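Local coordinates for protein DyP-type peroxidase (Pleurotus ostreatus, PDB 6FSL) that uses a heme b cofactor for peroxidase activity and, as a dye-decolorizing peroxidase, probably oxidises dyes with hydrogen peroxide, at residues 4-9 and 45-50; 27-32 and 165-170; 17-22 and 139-144. The protein carries 1 engineered substitution. All coordinates share one frame; numbering follows the deposited sequence.

Overall arrangement
Starting at the N terminus, the chain passes through 4-9, then 17-22 and 27-32 at the two ends of strand 20-28. Contact 1 is the first to close, when 45-50 brings the start of helix 48-63 back to the N-terminal loop. Contact 3 closes next, as strand 134-140 pairs with the beginning of strand 20-28, and contact 2 last, where strand 166-175 meets its end. Every pair crosses and none nests. Contacts 2 and 3, their centres about 24 Å apart, bind strand 20-28 between its two neighbours, within the 4-1-3-2 strand order of the ferredoxin-like N-terminal half, while contact 1 holds the entering chain against a helix.

Contact 1: residues 4-9 and 45-50; sequences DLNNIQ and IKTSAG
The carboxamide of Gln9 has the CG2 methyl of Ile45 to one side of its plane, where that methyl also meets Gln9 CG at 3.9 Å. Both polar atoms of this amide are engaged elsewhere, OE1 with Val77 N and NE2 with Pro473 O. Asn6 OD1 meets the methyl of Ala49 obliquely, CB lying well out of the amide plane. A third flat group, the peptide carbonyl of Leu5, is approached over its face: Ala49 N bonds to Leu5 O at 3.0 Å from 64° out of the carbonyl plane, and Ser48 N adds a weak bond to the same oxygen. Ser48 N has its firmer partner in Ile8 O, 2.9 Å away and nearly in line with the C=O bond. Beside these bonds Leu5 CB packs on Ala49 CB at 4.1 Å.

Thr47 is the N-cap of helix 48-63. A chi1 of 72° sets OG1 between the backbone N and the carbonyl carbon, where it accepts from Gly50 N in an almost straight bond of 3.1 Å, while CG2 rests against Asn6 O at 3.3 Å. A valine here would probably leave Gly50 N without its capping acceptor and fray the first helical turn. Leu5 O is presented by a type I turn from Asp4 to Asn7, reinforced by an Asx turn (Asn6 N to Asp4 OD1), and Ile8 O by the residue that follows. Ser48 OG bonds to Leu13 O, tying in more of the N-terminal loop.

As a worked example of helix capping, the contact supplies the amides of Ser48, Ala49 and Gly50 with acceptors, Leu5 O and Ile8 O from the loop and Thr47 OG1 from the cap itself; the partial positive charge of the helix start is likely to polarise the two carbonyls.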
loop_
_atom_site.group_PDB
_atom_site.type_symbol
_atom_site.label_atom_id
_atom_site.label_comp_id
_atom_site.label_asym_id
_atom_site.label_seq_id
_atom_site.Cartn_x
_atom_site.Cartn_y
_atom_site.Cartn_z
ATOM N N ASP A 4 -23.981 3.510 -2.436
ATOM C CA ASP A 4 -24.106 4.715 -3.246
ATOM C C ASP A 4 -22.758 5.137 -3.812
ATOM O O ASP A 4 -21.986 5.855 -3.151
ATOM C CB ASP A 4 -24.697 5.870 -2.443
ATOM C CG ASP A 4 -24.983 7.108 -3.317
ATOM O OD1 ASP A 4 -24.629 7.089 -4.539
ATOM O OD2 ASP A 4 -25.565 8.092 -2.773
ATOM N N LEU A 5 -22.509 4.753 -5.058
ATOM C CA LEU A 5 -21.195 4.973 -5.699
ATOM C C LEU A 5 -20.862 6.433 -6.065
ATOM O O LEU A 5 -19.685 6.747 -6.274
ATOM C CB LEU A 5 -21.052 4.075 -6.922
ATOM C CG LEU A 5 -21.168 2.577 -6.674
ATOM C CD1 LEU A 5 -20.978 1.778 -7.951
ATOM C CD2 LEU A 5 -20.157 2.126 -5.643
ATOM N N ASN A 6 -21.885 7.295 -6.156
ATOM C CA ASN A 6 -21.723 8.742 -6.355
ATOM C C ASN A 6 -21.300 9.443 -5.081
ATOM O O ASN A 6 -20.944 10.610 -5.121
ATOM C CB ASN A 6 -23.046 9.388 -6.753
ATOM C CG ASN A 6 -23.485 9.051 -8.149
ATOM O OD1 ASN A 6 -22.701 9.041 -9.061
ATOM N ND2 ASN A 6 -24.771 8.824 -8.323
ATOM N N ASN A 7 -21.424 8.764 -3.950
ATOM C CA ASN A 7 -21.034 9.294 -2.658
ATOM C C ASN A 7 -19.617 8.908 -2.224
ATOM O O ASN A 7 -19.128 9.480 -1.265
ATOM C CB ASN A 7 -22.009 8.772 -1.607
ATOM C CG ASN A 7 -22.060 9.637 -0.364
ATOM O OD1 ASN A 7 -22.021 10.866 -0.436
ATOM N ND2 ASN A 7 -22.177 8.988 0.799
ATOM N N ILE A 8 -18.971 7.955 -2.910
ATOM C CA ILE A 8 -17.690 7.366 -2.461
ATOM C C ILE A 8 -16.529 7.812 -3.340
ATOM O O ILE A 8 -16.527 7.601 -4.538
ATOM C CB ILE A 8 -17.732 5.824 -2.469
ATOM C CG1 ILE A 8 -18.762 5.299 -1.475
ATOM C CG2 ILE A 8 -16.366 5.242 -2.114
ATOM C CD1 ILE A 8 -19.276 3.925 -1.831
ATOM N N GLN A 9 -15.514 8.388 -2.732
ATOM C CA GLN A 9 -14.375 8.848 -3.504
ATOM C C GLN A 9 -13.763 7.689 -4.311
ATOM O O GLN A 9 -13.663 6.558 -3.836
ATOM C CB GLN A 9 -13.352 9.579 -2.620
ATOM C CG GLN A 9 -13.808 10.982 -2.216
ATOM C CD GLN A 9 -12.679 11.775 -1.625
ATOM O OE1 GLN A 9 -11.705 12.089 -2.298
ATOM N NE2 GLN A 9 -12.785 12.092 -0.353
ATOM N N ILE A 45 -14.468 16.391 -7.631
ATOM C CA ILE A 45 -13.989 15.168 -6.987
ATOM C C ILE A 45 -14.525 13.970 -7.717
ATOM O O ILE A 45 -15.696 13.882 -7.935
ATOM C CB ILE A 45 -14.334 15.160 -5.489
ATOM C CG1 ILE A 45 -13.421 16.164 -4.782
ATOM C CG2 ILE A 45 -14.136 13.789 -4.869
ATOM C CD1 ILE A 45 -13.929 16.581 -3.431
ATOM N N LYS A 46 -13.655 13.054 -8.107
ATOM C CA LYS A 46 -14.051 11.827 -8.768
ATOM C C LYS A 46 -14.579 10.813 -7.764
ATOM O O LYS A 46 -13.904 10.484 -6.792
ATOM C CB LYS A 46 -12.842 11.212 -9.460
ATOM C CG LYS A 46 -13.115 9.992 -10.337
ATOM C CD LYS A 46 -13.946 10.320 -11.578
ATOM C CE LYS A 46 -13.309 11.450 -12.390
ATOM N NZ LYS A 46 -13.658 11.315 -13.829
ATOM N N THR A 47 -15.748 10.265 -8.065
ATOM C CA THR A 47 -16.413 9.251 -7.268
ATOM C C THR A 47 -16.306 7.930 -7.971
ATOM O O THR A 47 -15.835 7.852 -9.089
ATOM C CB THR A 47 -17.911 9.548 -7.183
ATOM O OG1 THR A 47 -18.515 9.266 -8.458
ATOM C CG2 THR A 47 -18.148 11.007 -6.793
ATOM N N SER A 48 -16.777 6.880 -7.320
ATOM C CA SER A 48 -16.623 5.548 -7.854
ATOM C C SER A 48 -17.525 5.373 -9.052
ATOM O O SER A 48 -17.134 4.725 -10.012
ATOM C CB SER A 48 -16.891 4.483 -6.803
ATOM O OG SER A 48 -15.835 4.476 -5.899
ATOM N N ALA A 49 -18.708 5.976 -9.008
ATOM C CA ALA A 49 -19.568 6.062 -10.195
ATOM C C ALA A 49 -18.838 6.678 -11.392
ATOM O O ALA A 49 -18.839 6.103 -12.489
ATOM C CB ALA A 49 -20.802 6.877 -9.880
ATOM N N GLY A 50 -18.220 7.843 -11.160
ATOM C CA GLY A 50 -17.377 8.531 -12.143
ATOM C C GLY A 50 -16.341 7.619 -12.767
ATOM O O GLY A 50 -16.180 7.633 -13.968
#

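Contact 2: residues 27-32 and 165-170; sequences DVTNVD and SISEVT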
loop_
_atom_site.group_PDB
_atom_site.type_symbol
_atom_site.label_atom_id
_atom_site.label_comp_id
_atom_site.label_asym_id
_atom_site.label_seq_id
_atom_site.Cartn_x
_atom_site.Cartn_y
_atom_site.Cartn_z
ATOM N N ASP A 27 -1.587 22.582 4.541
ATOM C CA ASP A 27 -2.129 23.069 5.807
ATOM C C ASP A 27 -3.189 24.088 5.509
ATOM O O ASP A 27 -3.056 24.870 4.578
ATOM C CB ASP A 27 -1.056 23.759 6.648
ATOM C CG ASP A 27 -0.130 22.783 7.350
ATOM O OD1 ASP A 27 -0.493 21.573 7.528
ATOM O OD2 ASP A 27 0.977 23.246 7.742
ATOM N N VAL A 28 -4.259 24.041 6.287
ATOM C CA VAL A 28 -5.276 25.071 6.305
ATOM C C VAL A 28 -4.769 26.286 7.064
ATOM O O VAL A 28 -4.276 26.152 8.177
ATOM C CB VAL A 28 -6.539 24.557 7.012
ATOM C CG1 VAL A 28 -7.615 25.640 7.044
ATOM C CG2 VAL A 28 -7.043 23.291 6.335
ATOM N N THR A 29 -4.918 27.459 6.457
ATOM C CA THR A 29 -4.532 28.722 7.062
ATOM C C THR A 29 -5.729 29.562 7.510
ATOM O O THR A 29 -5.684 30.176 8.563
ATOM C CB THR A 29 -3.637 29.535 6.099
ATOM O OG1 THR A 29 -4.204 29.512 4.796
ATOM C CG2 THR A 29 -2.214 28.941 6.029
ATOM N N ASN A 30 -6.785 29.593 6.713
ATOM C CA ASN A 30 -8.021 30.286 7.074
ATOM C C ASN A 30 -9.202 29.297 6.974
ATOM O O ASN A 30 -9.616 28.904 5.887
ATOM C CB ASN A 30 -8.236 31.494 6.159
ATOM C CG ASN A 30 -9.294 32.472 6.691
ATOM O OD1 ASN A 30 -10.275 32.101 7.374
ATOM N ND2 ASN A 30 -9.108 33.751 6.346
ATOM N N VAL A 31 -9.768 28.929 8.109
ATOM C CA VAL A 31 -10.737 27.876 8.121
ATOM C C VAL A 31 -12.003 28.275 7.387
ATOM O O VAL A 31 -12.455 27.526 6.509
ATOM C CB VAL A 31 -11.042 27.435 9.544
ATOM C CG1 VAL A 31 -12.209 26.443 9.575
ATOM C CG2 VAL A 31 -9.769 26.855 10.175
ATOM N N ASP A 32 -12.568 29.440 7.697
ATOM C CA ASP A 32 -13.823 29.851 7.022
ATOM C C ASP A 32 -13.691 29.993 5.490
ATOM O O ASP A 32 -14.542 29.500 4.727
ATOM C CB ASP A 32 -14.444 31.104 7.671
ATOM C CG ASP A 32 -15.026 30.817 9.078
ATOM O OD1 ASP A 32 -15.216 29.634 9.466
ATOM O OD2 ASP A 32 -15.302 31.790 9.807
ATOM N N SER A 165 -6.389 30.093 1.355
ATOM C CA SER A 165 -6.964 29.289 2.421
ATOM C C SER A 165 -6.174 28.034 2.705
ATOM O O SER A 165 -6.475 27.347 3.657
ATOM C CB SER A 165 -8.396 28.913 2.090
ATOM O OG SER A 165 -8.421 27.828 1.190
ATOM N N ILE A 166 -5.200 27.701 1.873
ATOM C CA ILE A 166 -4.267 26.625 2.184
ATOM C C ILE A 166 -2.856 27.013 1.762
ATOM O O ILE A 166 -2.670 27.859 0.888
ATOM C CB ILE A 166 -4.669 25.271 1.522
ATOM C CG1 ILE A 166 -4.597 25.325 -0.012
ATOM C CG2 ILE A 166 -6.061 24.853 1.958
ATOM C CD1 ILE A 166 -4.860 23.991 -0.717
ATOM N N SER A 167 -1.867 26.377 2.372
ATOM C CA SER A 167 -0.499 26.513 1.923
ATOM C C SER A 167 0.139 25.134 1.707
ATOM O O SER A 167 -0.198 24.153 2.389
ATOM C CB SER A 167 0.302 27.356 2.901
ATOM O OG SER A 167 0.437 26.675 4.116
ATOM N N GLU A 168 1.055 25.078 0.745
ATOM C CA GLU A 168 1.768 23.857 0.454
ATOM C C GLU A 168 2.830 23.519 1.525
ATOM O O GLU A 168 3.747 24.298 1.766
ATOM C CB GLU A 168 2.438 23.965 -0.916
ATOM C CG GLU A 168 3.234 22.723 -1.297
ATOM C CD GLU A 168 3.947 22.835 -2.627
ATOM O OE1 GLU A 168 3.647 23.772 -3.423
ATOM O OE2 GLU A 168 4.796 21.951 -2.865
ATOM N N VAL A 169 2.728 22.320 2.100
ATOM C CA VAL A 169 3.785 21.789 2.960
ATOM C C VAL A 169 4.891 21.173 2.072
ATOM O O VAL A 169 6.080 21.537 2.172
ATOM C CB VAL A 169 3.229 20.743 3.940
ATOM C CG1 VAL A 169 4.300 20.305 4.929
ATOM C CG2 VAL A 169 2.020 21.309 4.684
ATOM N N THR A 170 4.477 20.237 1.219
ATOM C CA THR A 170 5.314 19.673 0.168
ATOM C C THR A 170 4.409 18.979 -0.881
ATOM O O THR A 170 3.173 18.883 -0.699
ATOM C CB THR A 170 6.384 18.690 0.735
ATOM O OG1 THR A 170 7.261 18.265 -0.326
ATOM C CG2 THR A 170 5.753 17.454 1.382
#
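At one margin of the ferredoxin-like sheet, the end of strand 20-28 pairs antiparallel with the outermost strand, 166-175, just before the chain turns into helix 31-41. Asp27 and Ser167 form a hydrogen-bonded pair: Asp27 N gives to Ser167 O at 3.0 Å, in the carbonyl plane, and Ser167 N returns a bond of 2.9 Å to Asp27 O. The next pair, Val28 with Ile166, is non-hydrogen-bonded, and its side chains face Phe34 of the covering helix. Here Ile166 CA makes a CA-H...O contact with Asp27 O.

Beyond the strand end, Thr29 N still reaches Ser165 O at 3.2 Å, though from well above the carbonyl plane (56°), as the chain swings away toward Asn30, the N-cap of the helix. Thr29 OG1, held between its backbone N and carbonyl carbon by a chi1 of 46°, bonds to Ala164 O, and Thr29 CG2 lies 4.0 Å from Ser167 OG. One methyl of Val169, CG2, lies over the flat of the Asp27 carboxylate, 3.7 Å from CG. Val169 reaches it from a classic beta bulge, in which Val169 and Thr170 both face Phe25.

The hydrogen bonds across the contact thus run from backbone to backbone and set the register, while the Val169 methyl on the Asp27 carboxylate is an apolar contact that gives the charge no partner.

Contact 3: residues 17-22 and 139-144; sequences PKRTET and AGDCHG
A classic beta bulge joins the start of strand 20-28 to the end of strand 134-140: Arg19 and Thr20 both face Gly140. Gly140 O takes two bonds, from Arg19 N at 3.0 Å, tilted out of the carbonyl plane, and from Thr20 N at 3.2 Å; Gly140 N answers to Thr20 O. One step along, the extended chain of Glu21 runs alongside the methyl of Ala139, with CG 3.8 Å from Ala139 CB. Its carboxylate takes a salt bridge on the syn side of OE2 from Lys18 NZ (2.9 Å), which also bonds to Arg356 O, next in the chain to heme-binding Arg355.

In the ferredoxin-like fold these strands are sheet neighbours, and beyond Gly140 the chain enters helix 143-156, with Cys142 as N-cap. The bent Arg19 chain lies beside Asp141, CD 3.2 Å from OD1, and its NH2 donates to Asp141 O nearly in line with that carbonyl. Thr20 OG1, bonded to Gly174 O and Asp175 OD1, stands at the edge of the His143 ring, 3.3 Å from CE1. A water donates to both Pro17 O and Ala139 O (2.7 Å from the latter), bridging the carbonyls of the two segments.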
loop_
_atom_site.group_PDB
_atom_site.type_symbol
_atom_site.label_atom_id
_atom_site.label_comp_id
_atom_site.label_asym_id
_atom_site.label_seq_id
_atom_site.Cartn_x
_atom_site.Cartn_y
_atom_site.Cartn_z
ATOM N N PRO A 17 -7.249 5.719 -12.480
ATOM C CA PRO A 17 -6.287 5.202 -13.469
ATOM C C PRO A 17 -5.168 6.235 -13.679
ATOM O O PRO A 17 -5.417 7.435 -13.635
ATOM C CB PRO A 17 -7.145 4.977 -14.711
ATOM C CG PRO A 17 -8.279 5.937 -14.579
ATOM C CD PRO A 17 -8.488 6.210 -13.118
ATOM N N LYS A 18 -3.941 5.771 -13.870
ATOM C CA LYS A 18 -2.796 6.669 -13.770
ATOM C C LYS A 18 -1.538 6.148 -14.437
ATOM O O LYS A 18 -1.234 4.998 -14.318
ATOM C CB LYS A 18 -2.500 6.958 -12.284
ATOM C CG LYS A 18 -2.301 5.703 -11.418
ATOM C CD LYS A 18 -2.446 6.035 -9.947
ATOM C CE LYS A 18 -2.238 4.828 -9.062
ATOM N NZ LYS A 18 -2.157 5.210 -7.630
ATOM N N ARG A 19 -0.863 7.017 -15.182
ATOM C CA ARG A 19 0.551 6.862 -15.562
ATOM C C ARG A 19 1.437 7.811 -14.705
ATOM O O ARG A 19 2.640 7.632 -14.570
ATOM C CB ARG A 19 0.712 7.105 -17.079
ATOM C CG ARG A 19 -0.246 6.229 -17.915
ATOM C CD ARG A 19 0.074 6.108 -19.414
ATOM N NE ARG A 19 1.484 5.774 -19.635
ATOM C CZ ARG A 19 2.464 6.662 -19.867
ATOM N NH1 ARG A 19 3.727 6.229 -19.982
ATOM N NH2 ARG A 19 2.216 7.975 -19.966
ATOM N N THR A 20 0.793 8.807 -14.113
ATOM C CA THR A 20 1.440 9.744 -13.222
ATOM C C THR A 20 0.410 10.324 -12.256
ATOM O O THR A 20 -0.805 10.250 -12.497
ATOM C CB THR A 20 2.140 10.842 -14.024
ATOM O OG1 THR A 20 2.937 11.638 -13.150
ATOM C CG2 THR A 20 1.119 11.699 -14.764
ATOM N N GLU A 21 0.893 10.834 -11.133
ATOM C CA GLU A 21 0.001 11.234 -10.048
ATOM C C GLU A 21 0.766 12.132 -9.146
ATOM O O GLU A 21 1.925 11.869 -8.926
ATOM C CB GLU A 21 -0.512 10.000 -9.298
ATOM C CG GLU A 21 -1.362 10.299 -8.066
ATOM C CD GLU A 21 -2.011 9.065 -7.464
ATOM O OE1 GLU A 21 -3.181 9.221 -7.042
ATOM O OE2 GLU A 21 -1.384 7.955 -7.411
ATOM N N THR A 22 0.141 13.201 -8.660
ATOM C CA THR A 22 0.777 14.175 -7.753
ATOM C C THR A 22 -0.070 14.238 -6.480
ATOM O O THR A 22 -1.296 14.379 -6.581
ATOM C CB THR A 22 0.891 15.594 -8.380
ATOM O OG1 THR A 22 1.880 15.589 -9.419
ATOM C CG2 THR A 22 1.271 16.673 -7.343
ATOM N N ALA A 139 -4.446 12.396 -10.496
ATOM C CA ALA A 139 -3.889 11.251 -11.218
ATOM C C ALA A 139 -4.429 11.197 -12.662
ATOM O O ALA A 139 -5.636 11.277 -12.882
ATOM C CB ALA A 139 -4.268 9.969 -10.478
ATOM N N GLY A 140 -3.538 11.033 -13.637
ATOM C CA GLY A 140 -3.949 10.980 -15.050
ATOM C C GLY A 140 -2.904 10.389 -15.954
ATOM O O GLY A 140 -1.959 9.749 -15.489
ATOM N N ASP A 141 -3.088 10.618 -17.251
ATOM C CA ASP A 141 -2.268 10.001 -18.301
ATOM C C ASP A 141 -0.920 10.691 -18.506
ATOM O O ASP A 141 -0.016 10.061 -19.009
ATOM C CB ASP A 141 -3.039 9.962 -19.637
ATOM C CG ASP A 141 -2.387 9.026 -20.707
ATOM O OD1 ASP A 141 -2.437 7.768 -20.545
ATOM O OD2 ASP A 141 -1.854 9.552 -21.737
ATOM N N CYS A 142 -0.767 11.966 -18.152
ATOM C CA CYS A 142 0.494 12.663 -18.437
ATOM C C CYS A 142 0.627 13.908 -17.613
ATOM O O CYS A 142 -0.336 14.348 -16.990
ATOM C CB CYS A 142 0.632 13.030 -19.919
ATOM S SG CYS A 142 -0.547 14.291 -20.390
ATOM N N HIS A 143 1.839 14.459 -17.605
ATOM C CA HIS A 143 2.149 15.559 -16.714
ATOM C C HIS A 143 1.294 16.775 -17.020
ATOM O O HIS A 143 0.922 17.496 -16.089
ATOM C CB HIS A 143 3.628 15.941 -16.787
ATOM C CG HIS A 143 4.556 14.924 -16.203
ATOM N ND1 HIS A 143 4.258 14.202 -15.064
ATOM C CD2 HIS A 143 5.791 14.523 -16.586
ATOM C CE1 HIS A 143 5.263 13.395 -14.781
ATOM N NE2 HIS A 143 6.211 13.580 -15.677
ATOM N N GLY A 144 1.010 17.000 -18.311
ATOM C CA GLY A 144 0.233 18.137 -18.764
ATOM C C GLY A 144 -1.131 18.209 -18.091
ATOM O O GLY A 144 -1.469 19.238 -17.483
HETATM O O HOH W 1 -7.464 9.335 -13.187
#